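Local coordinates for putative exported protein (Bordetella pertussis, PDB 2DVZ) that probably serves as a periplasmic solute receptor of the tripartite tricarboxylate transporter type, capturing glutamate in a cleft for uptake into the cell, at residues A[124-129]-A[134-139]; A[227-230]-A[236-239]; A[42-47]-A[257-262]. All coordinates share one frame; numbering follows the deposited sequence.

Contact 1: A[124-129]-A[134-139]; sequences KFPAKD and LEELKK. With CD (cadmium ion), chain C; CD (cadmium ion), chain D; CD (cadmium ion), chain E.
Phe125 swings its ring opposite its own backbone nitrogen (chi1 -174°), which carries CZ to Glu136 CG, and the side chain of Glu136 leaves the helix in the corresponding anti position and then bends at chi2 (64°), bringing its carboxylate to Pro126. The loop leading out of strand 106-121 turns through an inverse gamma turn centred on Pro126, Asp129 follows as the N-cap of helix 130-138, its OD1 bonded to Gly132 N, and the loop side chains lie against the body of that helix. Phe125 CZ presses closely on Glu136 CG, 3.2 Å away, approaching it obliquely, with the ring and carboxylate planes at 88°. Leu137 reaches the rim of the same ring near its plane, CD2 standing 3.8 Å from Phe125 CZ. Next to it, Pro126 CG meets Glu136 CD at 3.5 Å, the two side chains crossing at about a right angle. Tyr144 and Phe133 also meet the Phe125 ring, the latter edge-to-face. Three cadmium ions bind the carboxylates: Asp129 chelates one through OD1 and OD2, and Glu135 OE1 binds another while its OE2 pairs with Lys131. The third sits 2.3 Å from Glu136 OE1. That oxygen has a further partner, a water that donates to Glu136 OE1 at 3.1 Å and to Pro126 O at 2.6 Å, bridging turn and helix.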
ATOM      1  N   LYS A 124      11.258 -22.363   0.349  1.00 17.16           N
ATOM      2  CA  LYS A 124      11.927 -23.349  -0.500  1.00 17.69           C
ATOM      3  C   LYS A 124      12.680 -22.711  -1.691  1.00 17.06           C
ATOM      4  O   LYS A 124      13.428 -23.413  -2.400  1.00 17.29           O
ATOM      5  CB  LYS A 124      10.949 -24.420  -0.978  1.00 19.18           C
ATOM      6  CG  LYS A 124      10.443 -25.375   0.150  1.00 22.47           C
ATOM      7  CD  LYS A 124      11.504 -26.449   0.506  1.00 24.96           C
ATOM      8  CE  LYS A 124      10.949 -27.601   1.311  1.00 25.97           C
ATOM      9  NZ  LYS A 124      10.524 -27.251   2.699  1.00 31.26           N
ATOM     10  N   PHE A 125      12.508 -21.403  -1.919  1.00 15.40           N
ATOM     11  CA  PHE A 125      13.244 -20.735  -3.008  1.00 14.99           C
ATOM     12  C   PHE A 125      14.737 -20.907  -2.658  1.00 15.23           C
ATOM     13  O   PHE A 125      15.116 -20.727  -1.507  1.00 15.79           O
ATOM     14  CB  PHE A 125      12.852 -19.245  -3.148  1.00 14.26           C
ATOM     15  CG  PHE A 125      13.491 -18.529  -4.364  1.00 13.30           C
ATOM     16  CD1 PHE A 125      12.787 -18.378  -5.559  1.00 11.02           C
ATOM     17  CD2 PHE A 125      14.776 -18.007  -4.286  1.00  9.77           C
ATOM     18  CE1 PHE A 125      13.374 -17.717  -6.671  1.00 11.01           C
ATOM     19  CE2 PHE A 125      15.365 -17.359  -5.367  1.00 11.31           C
ATOM     20  CZ  PHE A 125      14.647 -17.193  -6.574  1.00 11.13           C
ATOM     21  N   PRO A 126      15.575 -21.302  -3.638  1.00 15.53           N
ATOM     22  CA  PRO A 126      16.978 -21.684  -3.333  1.00 15.78           C
ATOM     23  C   PRO A 126      17.975 -20.512  -3.290  1.00 16.71           C
ATOM     24  O   PRO A 126      18.931 -20.502  -4.060  1.00 17.59           O
ATOM     25  CB  PRO A 126      17.322 -22.654  -4.480  1.00 15.29           C
ATOM     26  CG  PRO A 126      16.433 -22.247  -5.613  1.00 13.37           C
ATOM     27  CD  PRO A 126      15.253 -21.480  -5.066  1.00 14.53           C
ATOM     28  N   ALA A 127      17.733 -19.531  -2.416  1.00 17.39           N
ATOM     29  CA  ALA A 127      18.624 -18.363  -2.223  1.00 17.64           C
ATOM     30  C   ALA A 127      18.418 -17.812  -0.825  1.00 18.09           C
ATOM     31  O   ALA A 127      17.309 -17.864  -0.286  1.00 19.35           O
ATOM     32  CB  ALA A 127      18.313 -17.281  -3.244  1.00 17.32           C
ATOM     33  N   LYS A 128      19.448 -17.256  -0.229  1.00 18.66           N
ATOM     34  CA  LYS A 128      19.311 -16.804   1.170  1.00 20.49           C
ATOM     35  C   LYS A 128      19.439 -15.292   1.240  1.00 18.75           C
ATOM     36  O   LYS A 128      19.143 -14.656   2.263  1.00 18.81           O
ATOM     37  CB  LYS A 128      20.316 -17.533   2.115  1.00 20.61           C
ATOM     38  CG  LYS A 128      21.721 -16.949   2.096  1.00 24.02           C
ATOM     39  CD  LYS A 128      22.726 -17.787   2.894  1.00 23.85           C
ATOM     40  CE  LYS A 128      24.093 -17.063   2.937  1.00 26.57           C
ATOM     41  NZ  LYS A 128      25.341 -17.934   3.254  1.00 27.69           N
ATOM     42  N   ASP A 129      19.868 -14.721   0.128  1.00 17.77           N
ATOM     43  CA  ASP A 129      20.127 -13.289   0.068  1.00 16.68           C
ATOM     44  C   ASP A 129      19.753 -12.794  -1.330  1.00 16.10           C
ATOM     45  O   ASP A 129      19.541 -13.603  -2.230  1.00 16.16           O
ATOM     46  CB  ASP A 129      21.585 -12.980   0.466  1.00 16.03           C
ATOM     47  CG  ASP A 129      22.597 -13.837  -0.283  1.00 16.46           C
ATOM     48  OD1 ASP A 129      22.652 -13.767  -1.518  1.00 17.00           O
ATOM     49  OD2 ASP A 129      23.381 -14.584   0.340  1.00 17.74           O
ATOM     50  N   LEU A 134      18.739 -12.867  -7.331  1.00 13.22           N
ATOM     51  CA  LEU A 134      18.954 -12.475  -8.708  1.00 13.34           C
ATOM     52  C   LEU A 134      19.593 -13.558  -9.574  1.00 13.63           C
ATOM     53  O   LEU A 134      19.111 -13.816 -10.652  1.00 14.06           O
ATOM     54  CB  LEU A 134      19.793 -11.187  -8.752  1.00 13.59           C
ATOM     55  CG  LEU A 134      19.141  -9.918  -8.196  1.00 12.41           C
ATOM     56  CD1 LEU A 134      19.928  -8.727  -8.695  1.00 11.41           C
ATOM     57  CD2 LEU A 134      17.684  -9.825  -8.664  1.00 10.62           C
ATOM     58  N   GLU A 135      20.677 -14.173  -9.103  1.00 14.36           N
ATOM     59  CA  GLU A 135      21.322 -15.273  -9.802  1.00 15.18           C
ATOM     60  C   GLU A 135      20.329 -16.344 -10.217  1.00 15.54           C
ATOM     61  O   GLU A 135      20.234 -16.638 -11.411  1.00 16.13           O
ATOM     62  CB  GLU A 135      22.430 -15.876  -8.966  1.00 14.48           C
ATOM     63  CG  GLU A 135      23.706 -15.078  -9.054  1.00 16.72           C
ATOM     64  CD  GLU A 135      24.658 -15.341  -7.917  1.00 18.77           C
ATOM     65  OE1 GLU A 135      24.559 -16.420  -7.319  1.00 19.38           O
ATOM     66  OE2 GLU A 135      25.509 -14.471  -7.619  1.00 21.38           O
ATOM     67  N   GLU A 136      19.601 -16.904  -9.240  1.00 15.27           N
ATOM     68  CA  GLU A 136      18.538 -17.910  -9.466  1.00 15.41           C
ATOM     69  C   GLU A 136      17.486 -17.485 -10.532  1.00 15.42           C
ATOM     70  O   GLU A 136      17.123 -18.285 -11.409  1.00 15.57           O
ATOM     71  CB  GLU A 136      17.862 -18.258  -8.123  1.00 14.71           C
ATOM     72  CG  GLU A 136      16.610 -19.167  -8.167  1.00 15.95           C
ATOM     73  CD  GLU A 136      16.843 -20.592  -8.697  1.00 19.84           C
ATOM     74  OE1 GLU A 136      18.006 -21.072  -8.725  1.00 20.74           O
ATOM     75  OE2 GLU A 136      15.841 -21.259  -9.088  1.00 20.20           O
ATOM     76  N   LEU A 137      17.012 -16.245 -10.460  1.00 15.02           N
ATOM     77  CA  LEU A 137      16.014 -15.739 -11.431  1.00 15.66           C
ATOM     78  C   LEU A 137      16.593 -15.589 -12.836  1.00 16.29           C
ATOM     79  O   LEU A 137      15.894 -15.806 -13.812  1.00 16.84           O
ATOM     80  CB  LEU A 137      15.454 -14.380 -10.986  1.00 15.33           C
ATOM     81  CG  LEU A 137      14.659 -14.282  -9.680  1.00 13.85           C
ATOM     82  CD1 LEU A 137      14.178 -12.848  -9.520  1.00 10.97           C
ATOM     83  CD2 LEU A 137      13.462 -15.266  -9.642  1.00 12.50           C
ATOM     84  N   LYS A 138      17.877 -15.236 -12.919  1.00 16.83           N
ATOM     85  CA  LYS A 138      18.557 -15.043 -14.181  1.00 17.94           C
ATOM     86  C   LYS A 138      18.781 -16.355 -14.898  1.00 18.07           C
ATOM     87  O   LYS A 138      18.746 -16.393 -16.141  1.00 17.59           O
ATOM     88  CB  LYS A 138      19.871 -14.277 -14.001  1.00 17.97           C
ATOM     89  CG  LYS A 138      19.623 -12.782 -13.891  1.00 20.59           C
ATOM     90  CD  LYS A 138      20.859 -12.010 -13.429  1.00 22.86           C
ATOM     91  CE  LYS A 138      20.513 -10.521 -13.196  1.00 24.75           C
ATOM     92  NZ  LYS A 138      21.693  -9.775 -12.621  1.00 26.16           N
ATOM     93  N   LYS A 139      18.982 -17.419 -14.108  1.00 18.40           N
ATOM     94  CA  LYS A 139      19.157 -18.780 -14.641  1.00 18.68           C
ATOM     95  C   LYS A 139      17.846 -19.408 -15.099  1.00 18.54           C
ATOM     96  O   LYS A 139      17.865 -20.444 -15.730  1.00 18.89           O
ATOM     97  CB  LYS A 139      19.839 -19.681 -13.611  1.00 19.60           C
ATOM     98  CG  LYS A 139      21.351 -19.444 -13.481  1.00 20.72           C
ATOM     99  CD  LYS A 139      21.912 -20.048 -12.239  1.00 21.39           C
ATOM    100  CE  LYS A 139      23.366 -19.658 -12.068  1.00 24.09           C
ATOM    101  NZ  LYS A 139      24.248 -19.958 -13.255  1.00 25.22           N
TER
HETATM  102 CD    CD C1002      24.265 -15.598  -1.416  1.00 22.28          CD
HETATM  103 CD    CD D1003      25.429 -17.447  -5.273  1.00 34.50          CD
HETATM  104 CD    CD E1004      18.964 -23.046  -9.383  1.00 23.83          CD
HETATM  105  O   HOH W   1      20.072 -20.810  -6.365  1.00 17.40           O
HETATM  106  O   HOH W   2      22.114 -17.250  -1.768  1.00  2.00           O
HETATM  107  O   HOH W   3      16.880 -23.867  -9.645  1.00 20.72           O
HETATM  108  O   HOH W   4      24.921 -15.574  -3.512  1.00  2.05           O
HETATM  109  O   HOH W   5      25.945 -17.381  -0.846  1.00  6.51           O
HETATM  110  O   HOH W   6      21.573 -22.129  -9.174  1.00 13.56           O

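Contact 2: A[227-230]-A[236-239]; sequences PTFA and VLNQ
The ring of Phe229 is approached obliquely by Leu237 CB, which lies 3.7 Å from Phe229 CD1, and by the backbone N of Asn238. Leu237 CD1 adds a second touch, 3.9 Å from Phe229 CD1, the two side chains crossing at a slant. With chi1 at -157° the Asn238 CG points away from its own N, which puts the amide, the other flat group, beside residues 228-230. Its OD1 stands 3.8 Å from Thr228 CB, and its ND2 lies 3.6 Å from Ala230 CB. Phe229 CB and Asn238 CB are 3.9 Å apart, and Asn238 OD1 stands 3.6 Å from Phe229 N without a hydrogen bond between them. No hydrogen bond joins the two segments; ND2 instead donates to Trp216 O, while Thr228 OG1 bonds to the backbone N of Asp231. Asn238 is itself the centre of an inverse gamma turn, which carries the chain out of the 3-10 turn at 236-237. Both segments belong to the connection between strands 210-215 and 241-248. Phe229 lies between strand 210-215 and helix 154-166, touching Ala213 and Ala215 of the strand and Met158 and Phe162 of the helix, while Leu237 rests on Ser161 and Ala165 of that helix.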
ATOM      1  N   PRO A 227      18.186  -6.452   3.962  1.00 10.57           N
ATOM      2  CA  PRO A 227      18.695  -5.167   3.459  1.00 11.01           C
ATOM      3  C   PRO A 227      17.622  -4.343   2.757  1.00 11.07           C
ATOM      4  O   PRO A 227      16.651  -4.895   2.273  1.00 11.15           O
ATOM      5  CB  PRO A 227      19.718  -5.607   2.368  1.00 10.06           C
ATOM      6  CG  PRO A 227      19.114  -6.884   1.841  1.00 10.24           C
ATOM      7  CD  PRO A 227      18.638  -7.584   3.115  1.00 10.51           C
ATOM      8  N   THR A 228      17.848  -3.040   2.643  1.00 11.42           N
ATOM      9  CA  THR A 228      17.030  -2.213   1.764  1.00 11.64           C
ATOM     10  C   THR A 228      17.446  -2.444   0.309  1.00 11.71           C
ATOM     11  O   THR A 228      18.501  -3.084   0.041  1.00 11.65           O
ATOM     12  CB  THR A 228      17.145  -0.730   2.117  1.00 11.32           C
ATOM     13  OG1 THR A 228      18.379  -0.205   1.602  1.00 12.28           O
ATOM     14  CG2 THR A 228      17.110  -0.570   3.594  1.00 11.76           C
ATOM     15  N   PHE A 229      16.637  -1.918  -0.623  1.00 10.81           N
ATOM     16  CA  PHE A 229      16.951  -2.012  -2.033  1.00 11.22           C
ATOM     17  C   PHE A 229      18.184  -1.205  -2.383  1.00 11.74           C
ATOM     18  O   PHE A 229      18.868  -1.524  -3.367  1.00 12.19           O
ATOM     19  CB  PHE A 229      15.762  -1.559  -2.901  1.00 11.33           C
ATOM     20  CG  PHE A 229      14.737  -2.646  -3.125  1.00 11.47           C
ATOM     21  CD1 PHE A 229      14.958  -3.647  -4.079  1.00 12.09           C
ATOM     22  CD2 PHE A 229      13.556  -2.673  -2.388  1.00 10.55           C
ATOM     23  CE1 PHE A 229      13.989  -4.662  -4.283  1.00 10.14           C
ATOM     24  CE2 PHE A 229      12.605  -3.681  -2.566  1.00  9.89           C
ATOM     25  CZ  PHE A 229      12.827  -4.675  -3.515  1.00 10.15           C
ATOM     26  N   ALA A 230      18.441  -0.144  -1.606  1.00 11.97           N
ATOM     27  CA  ALA A 230      19.658   0.649  -1.734  1.00 13.29           C
ATOM     28  C   ALA A 230      20.895  -0.160  -1.263  1.00 14.40           C
ATOM     29  O   ALA A 230      21.947  -0.179  -1.929  1.00 15.14           O
ATOM     30  CB  ALA A 230      19.516   1.977  -0.979  1.00 12.73           C
ATOM     31  N   VAL A 236      16.978   2.853  -7.070  1.00 18.82           N
ATOM     32  CA  VAL A 236      15.762   3.294  -7.798  1.00 18.93           C
ATOM     33  C   VAL A 236      14.551   2.541  -7.276  1.00 17.96           C
ATOM     34  O   VAL A 236      13.432   3.046  -7.332  1.00 18.87           O
ATOM     35  CB  VAL A 236      15.873   3.140  -9.396  1.00 19.72           C
ATOM     36  CG1 VAL A 236      15.680   1.693  -9.854  1.00 21.31           C
ATOM     37  CG2 VAL A 236      14.833   4.002 -10.142  1.00 20.28           C
ATOM     38  N   LEU A 237      14.788   1.339  -6.755  1.00 16.60           N
ATOM     39  CA  LEU A 237      13.698   0.491  -6.281  1.00 15.43           C
ATOM     40  C   LEU A 237      13.325   0.778  -4.827  1.00 15.03           C
ATOM     41  O   LEU A 237      12.344   0.272  -4.335  1.00 15.09           O
ATOM     42  CB  LEU A 237      14.057  -0.985  -6.495  1.00 14.49           C
ATOM     43  CG  LEU A 237      14.311  -1.463  -7.943  1.00 13.84           C
ATOM     44  CD1 LEU A 237      14.650  -2.969  -7.947  1.00 13.23           C
ATOM     45  CD2 LEU A 237      13.148  -1.173  -8.948  1.00 11.23           C
ATOM     46  N   ASN A 238      14.095   1.627  -4.154  1.00 14.73           N
ATOM     47  CA  ASN A 238      13.922   1.841  -2.733  1.00 15.32           C
ATOM     48  C   ASN A 238      12.845   2.878  -2.380  1.00 15.26           C
ATOM     49  O   ASN A 238      13.081   3.792  -1.590  1.00 15.46           O
ATOM     50  CB  ASN A 238      15.285   2.204  -2.118  1.00 15.54           C
ATOM     51  CG  ASN A 238      15.350   1.922  -0.646  1.00 15.95           C
ATOM     52  OD1 ASN A 238      14.666   1.008  -0.134  1.00 16.09           O
ATOM     53  ND2 ASN A 238      16.180   2.706   0.070  1.00 14.18           N
ATOM     54  N   GLN A 239      11.650   2.693  -2.948  1.00 15.39           N
ATOM     55  CA  GLN A 239      10.497   3.599  -2.780  1.00 15.26           C
ATOM     56  C   GLN A 239       9.407   3.017  -1.863  1.00 13.92           C
ATOM     57  O   GLN A 239       8.757   2.031  -2.189  1.00 14.66           O
ATOM     58  CB  GLN A 239       9.892   3.962  -4.138  1.00 15.66           C
ATOM     59  CG  GLN A 239      10.855   4.692  -5.052  1.00 20.58           C
ATOM     60  CD  GLN A 239      11.084   6.187  -4.671  1.00 26.48           C
ATOM     61  OE1 GLN A 239      10.525   6.710  -3.667  1.00 25.90           O
ATOM     62  NE2 GLN A 239      11.940   6.869  -5.472  1.00 28.68           N
TER

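Contact 3: A[42-47]-A[257-262]; sequences QRMSQE and NKLRDA
Two helices that are far apart in sequence pack against each other here in one lobe of the periplasmic binding protein: helix 32-48, which follows the first strand of the sheet, and helix 253-267, which follows strand 241-248. The axes of the two short segments pass 9.6 Å apart, with their N-to-C directions at 116°. Met44, present as selenomethionine, and Ala262 are the closest pair of the two backbones, their CA atoms 5.2 Å apart. The methionine chain is extended through chi2 and then bends at chi3 (70°), which lays its methyl against the turn of helix 253-267: CE comes within 3.2 Å of Leu259 O, a close approach of a methyl to a backbone carbonyl, and within 4.1 Å of Leu259 CD2. Nearer the helix 32-48 backbone, Met44 CG lies 3.5 Å from Ala262 O. Ala262 itself points its methyl toward helix 32-48. Glu47 adds the aliphatic part of its chain, with CG 3.8 Å from Ala262 CB, and contributes no bond across the interface. Arg43 lies on Val265 and Ala266 of helix 253-267 and forms a salt bridge from NE to Asp269, just past the end of that helix. Toward the sheet, Met44 touches Phe112 and Leu259 touches Val109, both on strand 106-121. Helices packed together on a sheet of this kind, with apolar side chains turned to its strands, belong to the alpha/beta lobes of the type 2 periplasmic binding protein fold.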
ATOM      1  N   GLN A  42     -10.029   2.303  14.440  1.00 19.92           N
ATOM      2  CA  GLN A  42     -10.416   1.793  15.772  1.00 22.03           C
ATOM      3  C   GLN A  42     -10.141   2.766  16.899  1.00 21.69           C
ATOM      4  O   GLN A  42     -10.984   2.956  17.774  1.00 22.40           O
ATOM      5  CB  GLN A  42      -9.682   0.491  16.104  1.00 23.08           C
ATOM      6  CG  GLN A  42     -10.347  -0.733  15.502  1.00 29.10           C
ATOM      7  CD  GLN A  42     -11.742  -0.902  16.042  1.00 36.13           C
ATOM      8  OE1 GLN A  42     -12.738  -0.446  15.431  1.00 39.17           O
ATOM      9  NE2 GLN A  42     -11.833  -1.521  17.226  1.00 38.58           N
ATOM     10  N   ARG A  43      -8.932   3.329  16.894  1.00 20.92           N
ATOM     11  CA  ARG A  43      -8.499   4.258  17.907  1.00 20.01           C
ATOM     12  C   ARG A  43      -9.063   5.669  17.665  1.00 20.00           C
ATOM     13  O   ARG A  43      -9.390   6.357  18.616  1.00 19.19           O
ATOM     14  CB  ARG A  43      -6.962   4.236  18.004  1.00 20.01           C
ATOM     15  CG  ARG A  43      -6.347   5.118  19.087  1.00 20.41           C
ATOM     16  CD  ARG A  43      -6.792   4.719  20.500  1.00 23.54           C
ATOM     17  NE  ARG A  43      -6.342   5.691  21.518  1.00 24.40           N
ATOM     18  CZ  ARG A  43      -6.900   6.869  21.758  1.00 24.79           C
ATOM     19  NH1 ARG A  43      -7.947   7.281  21.043  1.00 27.30           N
ATOM     20  NH2 ARG A  43      -6.395   7.651  22.695  1.00 23.48           N
HETATM   21  N   MSE A  44      -9.140   6.102  16.406  1.00 20.39           N
HETATM   22  CA  MSE A  44      -9.823   7.349  16.047  1.00 22.22           C
HETATM   23  C   MSE A  44     -11.265   7.323  16.554  1.00 22.29           C
HETATM   24  O   MSE A  44     -11.769   8.311  17.052  1.00 21.83           O
HETATM   25  CB  MSE A  44      -9.837   7.567  14.533  1.00 20.91           C
HETATM   26  CG  MSE A  44      -8.578   8.114  13.979  1.00 21.69           C
HETATM   27 SE   MSE A  44      -8.689   8.332  12.044  1.00 26.10          SE
HETATM   28  CE  MSE A  44      -9.953   9.823  11.875  1.00 21.04           C
ATOM     29  N   SER A  45     -11.895   6.163  16.444  1.00 22.76           N
ATOM     30  CA  SER A  45     -13.290   6.030  16.763  1.00 24.22           C
ATOM     31  C   SER A  45     -13.565   6.344  18.246  1.00 24.55           C
ATOM     32  O   SER A  45     -14.516   7.093  18.589  1.00 23.47           O
ATOM     33  CB  SER A  45     -13.725   4.632  16.388  1.00 24.12           C
ATOM     34  OG  SER A  45     -15.025   4.411  16.827  1.00 28.70           O
ATOM     35  N   GLN A  46     -12.703   5.786  19.103  1.00 24.99           N
ATOM     36  CA  GLN A  46     -12.670   6.065  20.542  1.00 24.96           C
ATOM     37  C   GLN A  46     -12.614   7.579  20.801  1.00 23.88           C
ATOM     38  O   GLN A  46     -13.324   8.105  21.654  1.00 24.19           O
ATOM     39  CB  GLN A  46     -11.476   5.328  21.178  1.00 25.09           C
ATOM     40  CG  GLN A  46     -11.200   5.729  22.649  1.00 26.42           C
ATOM     41  CD  GLN A  46      -9.913   5.130  23.238  1.00 26.75           C
ATOM     42  OE1 GLN A  46      -9.263   5.760  24.082  1.00 29.95           O
ATOM     43  NE2 GLN A  46      -9.542   3.924  22.799  1.00 26.94           N
ATOM     44  N   GLU A  47     -11.801   8.279  20.022  1.00 23.21           N
ATOM     45  CA  GLU A  47     -11.658   9.738  20.129  1.00 23.01           C
ATOM     46  C   GLU A  47     -12.881  10.490  19.637  1.00 22.90           C
ATOM     47  O   GLU A  47     -13.308  11.450  20.274  1.00 22.99           O
ATOM     48  CB  GLU A  47     -10.408  10.218  19.362  1.00 22.87           C
ATOM     49  CG  GLU A  47     -10.155  11.731  19.335  1.00 22.94           C
ATOM     50  CD  GLU A  47      -9.884  12.373  20.733  1.00 23.90           C
ATOM     51  OE1 GLU A  47      -9.595  11.642  21.710  1.00 21.72           O
ATOM     52  OE2 GLU A  47      -9.937  13.630  20.826  1.00 23.68           O
ATOM     53  N   ASN A 257     -10.858  18.835   9.585  1.00 17.63           N
ATOM     54  CA  ASN A 257     -10.065  19.131  10.785  1.00 17.18           C
ATOM     55  C   ASN A 257     -10.487  18.306  11.979  1.00 16.70           C
ATOM     56  O   ASN A 257      -9.681  17.998  12.817  1.00 16.92           O
ATOM     57  CB  ASN A 257     -10.118  20.629  11.137  1.00 16.80           C
ATOM     58  CG  ASN A 257      -9.507  21.505  10.064  1.00 16.44           C
ATOM     59  OD1 ASN A 257      -8.391  21.254   9.607  1.00 17.14           O
ATOM     60  ND2 ASN A 257     -10.229  22.555   9.667  1.00 15.83           N
ATOM     61  N   LYS A 258     -11.759  17.979  12.084  1.00 16.79           N
ATOM     62  CA  LYS A 258     -12.169  17.107  13.161  1.00 17.32           C
ATOM     63  C   LYS A 258     -11.531  15.733  13.034  1.00 15.86           C
ATOM     64  O   LYS A 258     -10.985  15.228  13.991  1.00 15.43           O
ATOM     65  CB  LYS A 258     -13.701  17.026  13.281  1.00 18.56           C
ATOM     66  CG  LYS A 258     -14.274  18.114  14.179  1.00 22.41           C
ATOM     67  CD  LYS A 258     -15.797  18.116  14.106  1.00 26.75           C
ATOM     68  CE  LYS A 258     -16.400  19.163  15.011  1.00 29.63           C
ATOM     69  NZ  LYS A 258     -17.705  19.685  14.492  1.00 32.63           N
ATOM     70  N   LEU A 259     -11.619  15.156  11.838  1.00 15.23           N
ATOM     71  CA  LEU A 259     -11.048  13.848  11.516  1.00 14.70           C
ATOM     72  C   LEU A 259      -9.532  13.819  11.660  1.00 14.45           C
ATOM     73  O   LEU A 259      -8.983  12.858  12.167  1.00 13.97           O
ATOM     74  CB  LEU A 259     -11.402  13.459  10.072  1.00 14.47           C
ATOM     75  CG  LEU A 259     -12.870  13.139   9.777  1.00 13.93           C
ATOM     76  CD1 LEU A 259     -13.088  13.090   8.280  1.00 10.90           C
ATOM     77  CD2 LEU A 259     -13.268  11.822  10.459  1.00 14.50           C
ATOM     78  N   ARG A 260      -8.867  14.866  11.195  1.00 14.77           N
ATOM     79  CA  ARG A 260      -7.430  14.941  11.253  1.00 16.00           C
ATOM     80  C   ARG A 260      -6.968  14.998  12.695  1.00 16.79           C
ATOM     81  O   ARG A 260      -5.995  14.326  13.075  1.00 17.21           O
ATOM     82  CB  ARG A 260      -6.887  16.161  10.501  1.00 16.65           C
ATOM     83  CG  ARG A 260      -5.417  15.986  10.192  1.00 16.97           C
ATOM     84  CD  ARG A 260      -4.675  17.239  10.365  1.00 19.23           C
ATOM     85  NE  ARG A 260      -3.260  16.956  10.602  1.00 20.92           N
ATOM     86  CZ  ARG A 260      -2.411  17.778  11.197  1.00 19.10           C
ATOM     87  NH1 ARG A 260      -2.835  18.942  11.625  1.00 19.29           N
ATOM     88  NH2 ARG A 260      -1.151  17.428  11.360  1.00 18.21           N
ATOM     89  N   ASP A 261      -7.666  15.789  13.498  1.00 16.82           N
ATOM     90  CA  ASP A 261      -7.365  15.846  14.919  1.00 17.67           C
ATOM     91  C   ASP A 261      -7.451  14.492  15.616  1.00 17.72           C
ATOM     92  O   ASP A 261      -6.587  14.150  16.453  1.00 17.59           O
ATOM     93  CB  ASP A 261      -8.304  16.834  15.592  1.00 17.72           C
ATOM     94  CG  ASP A 261      -7.874  18.224  15.392  1.00 20.21           C
ATOM     95  OD1 ASP A 261      -6.710  18.434  14.984  1.00 22.73           O
ATOM     96  OD2 ASP A 261      -8.685  19.120  15.632  1.00 24.14           O
ATOM     97  N   ALA A 262      -8.504  13.739  15.288  1.00 17.21           N
ATOM     98  CA  ALA A 262      -8.666  12.407  15.837  1.00 17.26           C
ATOM     99  C   ALA A 262      -7.583  11.446  15.346  1.00 17.24           C
ATOM    100  O   ALA A 262      -7.217  10.529  16.089  1.00 17.83           O
ATOM    101  CB  ALA A 262     -10.038  11.855  15.532  1.00 16.66           C
TER

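Contact 3 joins segments 210 residues apart, on helix 32-48 and helix 253-267, and contacts 1 and 2 are nested, in series, inside the loop it closes. Contacts 1 and 2 lie on the same side of the chain's centre, their centres about 18 Å apart, and both adjoin helix 154-166: Leu137 and Phe229 each touch Phe162. Contact 3 lies on the opposite side, its centre about 45 Å from that of contact 1 and about 33 Å from that of contact 2. The long strand 106-121 runs between the two ends, leading into contact 1 and touched by Met44 and Leu259 in contact 3. The bound glutamate lies between contacts 2 and 3, consistent with a two-lobed receptor.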